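Local atomic coordinates of peptidoglycan glycosyltransferase (Burkholderia ambifaria, PDB entry 5UY7), a protein that belongs to the penicillin-binding protein family and carries a transpeptidase-type domain of the beta-lactamase clan. Residues 305-309 with 325-330. Numbering follows the deposited sequence.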
ATOM      1  N   PRO A 305      15.437 -18.910   6.804  1.00 37.96           N
ATOM      2  CA  PRO A 305      15.273 -18.862   5.351  1.00 36.32           C
ATOM      3  C   PRO A 305      14.376 -17.713   4.926  1.00 32.05           C
ATOM      4  O   PRO A 305      13.311 -17.469   5.503  1.00 32.60           O
ATOM      5  CB  PRO A 305      14.629 -20.215   5.028  1.00 41.33           C
ATOM      6  CG  PRO A 305      13.817 -20.519   6.247  1.00 40.13           C
ATOM      7  CD  PRO A 305      14.585 -19.943   7.423  1.00 41.41           C
ATOM      8  N   ILE A 306      14.822 -17.002   3.897  1.00 28.15           N
ATOM      9  CA  ILE A 306      14.032 -15.977   3.235  1.00 25.23           C
ATOM     10  C   ILE A 306      13.876 -16.410   1.784  1.00 27.87           C
ATOM     11  O   ILE A 306      14.859 -16.801   1.144  1.00 29.27           O
ATOM     12  CB  ILE A 306      14.699 -14.599   3.361  1.00 25.75           C
ATOM     13  CG1 ILE A 306      14.853 -14.266   4.851  1.00 31.68           C
ATOM     14  CG2 ILE A 306      13.874 -13.540   2.652  1.00 25.05           C
ATOM     15  CD1 ILE A 306      15.677 -13.041   5.142  1.00 30.96           C
ATOM     16  N   THR A 307      12.645 -16.372   1.278  1.00 26.41           N
ATOM     17  CA  THR A 307      12.296 -17.058   0.043  1.00 24.06           C
ATOM     18  C   THR A 307      11.535 -16.135  -0.899  1.00 21.83           C
ATOM     19  O   THR A 307      10.635 -15.407  -0.467  1.00 24.06           O
ATOM     20  CB  THR A 307      11.440 -18.296   0.347  1.00 29.24           C
ATOM     21  OG1 THR A 307      12.146 -19.153   1.251  1.00 32.97           O
ATOM     22  CG2 THR A 307      11.125 -19.058  -0.921  1.00 33.94           C
ATOM     23  N   ASP A 308      11.894 -16.173  -2.185  1.00 21.95           N
ATOM     24  CA  ASP A 308      11.111 -15.538  -3.236  1.00 22.94           C
ATOM     25  C   ASP A 308      10.212 -16.568  -3.910  1.00 27.27           C
ATOM     26  O   ASP A 308      10.403 -17.778  -3.768  1.00 28.28           O
ATOM     27  CB  ASP A 308      12.014 -14.875  -4.279  1.00 21.20           C
ATOM     28  CG  ASP A 308      12.682 -13.617  -3.763  1.00 22.40           C
ATOM     29  OD1 ASP A 308      12.362 -13.186  -2.636  1.00 19.83           O
ATOM     30  OD2 ASP A 308      13.508 -13.045  -4.504  1.00 21.02           O
ATOM     31  N   ASP A 309       9.218 -16.069  -4.651  1.00 29.15           N
ATOM     32  CA  ASP A 309       8.292 -16.959  -5.351  1.00 31.62           C
ATOM     33  C   ASP A 309       8.941 -17.650  -6.538  1.00 31.54           C
ATOM     34  O   ASP A 309       8.405 -18.646  -7.035  1.00 34.35           O
ATOM     35  CB  ASP A 309       7.064 -16.181  -5.825  1.00 45.86           C
ATOM     36  CG  ASP A 309       6.152 -15.790  -4.685  1.00 58.31           C
ATOM     37  OD1 ASP A 309       6.151 -16.502  -3.658  1.00 62.05           O
ATOM     38  OD2 ASP A 309       5.436 -14.775  -4.816  1.00 64.82           O
ATOM     39  N   SER A 325      10.136  -9.121  -4.590  1.00 17.21           N
ATOM     40  CA  SER A 325      11.144 -10.020  -4.032  1.00 17.00           C
ATOM     41  C   SER A 325      11.311  -9.785  -2.530  1.00 17.50           C
ATOM     42  O   SER A 325      11.647  -8.674  -2.105  1.00 17.18           O
ATOM     43  CB  SER A 325      12.471  -9.801  -4.766  1.00 17.57           C
ATOM     44  OG  SER A 325      13.534 -10.520  -4.152  1.00 19.22           O
ATOM     45  N   ASN A 326      11.076 -10.829  -1.724  1.00 18.72           N
ATOM     46  CA  ASN A 326      11.405 -10.770  -0.299  1.00 17.95           C
ATOM     47  C   ASN A 326      12.903 -10.647  -0.078  1.00 19.03           C
ATOM     48  O   ASN A 326      13.347  -9.922   0.820  1.00 18.78           O
ATOM     49  CB  ASN A 326      10.924 -12.029   0.421  1.00 17.85           C
ATOM     50  CG  ASN A 326       9.431 -12.075   0.589  1.00 24.80           C
ATOM     51  OD1 ASN A 326       8.741 -11.088   0.351  1.00 20.48           O
ATOM     52  ND2 ASN A 326       8.921 -13.225   1.025  1.00 28.96           N
ATOM     53  N   ILE A 327      13.689 -11.399  -0.849  1.00 17.13           N
ATOM     54  CA  ILE A 327      15.141 -11.363  -0.692  1.00 17.29           C
ATOM     55  C   ILE A 327      15.680  -9.985  -1.053  1.00 18.73           C
ATOM     56  O   ILE A 327      16.556  -9.442  -0.364  1.00 18.86           O
ATOM     57  CB  ILE A 327      15.787 -12.473  -1.537  1.00 18.26           C
ATOM     58  CG1 ILE A 327      15.346 -13.832  -0.996  1.00 19.86           C
ATOM     59  CG2 ILE A 327      17.315 -12.357  -1.512  1.00 22.77           C
ATOM     60  CD1 ILE A 327      15.659 -14.971  -1.912  1.00 23.72           C
ATOM     61  N   GLY A 328      15.173  -9.399  -2.140  1.00 16.54           N
ATOM     62  CA  GLY A 328      15.613  -8.064  -2.513  1.00 17.16           C
ATOM     63  C   GLY A 328      15.245  -7.027  -1.471  1.00 16.80           C
ATOM     64  O   GLY A 328      16.040  -6.135  -1.156  1.00 18.39           O
ATOM     65  N   ALA A 329      14.026  -7.120  -0.929  1.00 15.41           N
ATOM     66  CA  ALA A 329      13.632  -6.206   0.139  1.00 16.72           C
ATOM     67  C   ALA A 329      14.545  -6.358   1.347  1.00 17.95           C
ATOM     68  O   ALA A 329      14.960  -5.362   1.955  1.00 19.26           O
ATOM     69  CB  ALA A 329      12.171  -6.462   0.530  1.00 16.00           C
ATOM     70  N   THR A 330      14.876  -7.605   1.700  1.00 17.12           N
ATOM     71  CA  THR A 330      15.747  -7.863   2.841  1.00 16.76           C
ATOM     72  C   THR A 330      17.124  -7.254   2.628  1.00 19.68           C
ATOM     73  O   THR A 330      17.664  -6.594   3.521  1.00 20.38           O
ATOM     74  CB  THR A 330      15.866  -9.369   3.073  1.00 17.84           C
ATOM     75  OG1 THR A 330      14.590  -9.892   3.455  1.00 19.39           O
ATOM     76  CG2 THR A 330      16.904  -9.673   4.170  1.00 19.67           C
TER
HETATM   77  O   HOH W   1      10.423 -15.324   3.133  1.00 33.51           O
HETATM   78  O   HOH W   2       9.101 -13.128  -2.251  1.00 41.04           O
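The carboxylate of D308 closes over the first turn of helix 326-333 and supplies the short, well-directed polar links between 305-309 and 325-330. Its OD1 accepts from I327 N at 2.9 Å with an N-H...O angle of 172°, the donor lying 16° out of the carboxylate plane on the syn side. OD2, also met on its syn side, accepts a hydrogen bond from S325 OG at 2.5 Å. Two donors thus fix the rotation of the carboxylate, and the amino end of the helix probably stabilises its negative charge. S325 is the N-cap: with OG anti to the backbone N (chi1 172°), its hydroxyl also accepts from G328 N at 2.8 Å. D308 therefore holds the capping hydroxyl through OD2 and the helix start through OD1.

A looser polar link runs from N326. Its ND2 gives a weak bond to T307 O (3.2 Å), and water 1 joins this amide nitrogen, again weakly, to T307 N. OD1 of the same amide is hydrogen-bonded to K273 NZ.

Apolar packing lies on the strand side. I306 CG2 meets I327 CG1 at 3.9 Å, the two side chains crossing at a slant, while I306 CD1 touches T330 CG2 at 3.7 Å, tip to tip. L301 and A378 extend this buried patch. The T330 hydroxyl bonds to N326 O, which takes T330 N from the opposite face.

Strand 304-307, half of a two-stranded hairpin, is thereby fastened to a helix start whose N326, following S324 and S325, is consistent with the asparagine of the SxN motif beside the SxxK lysine in penicillin-binding transpeptidase folds.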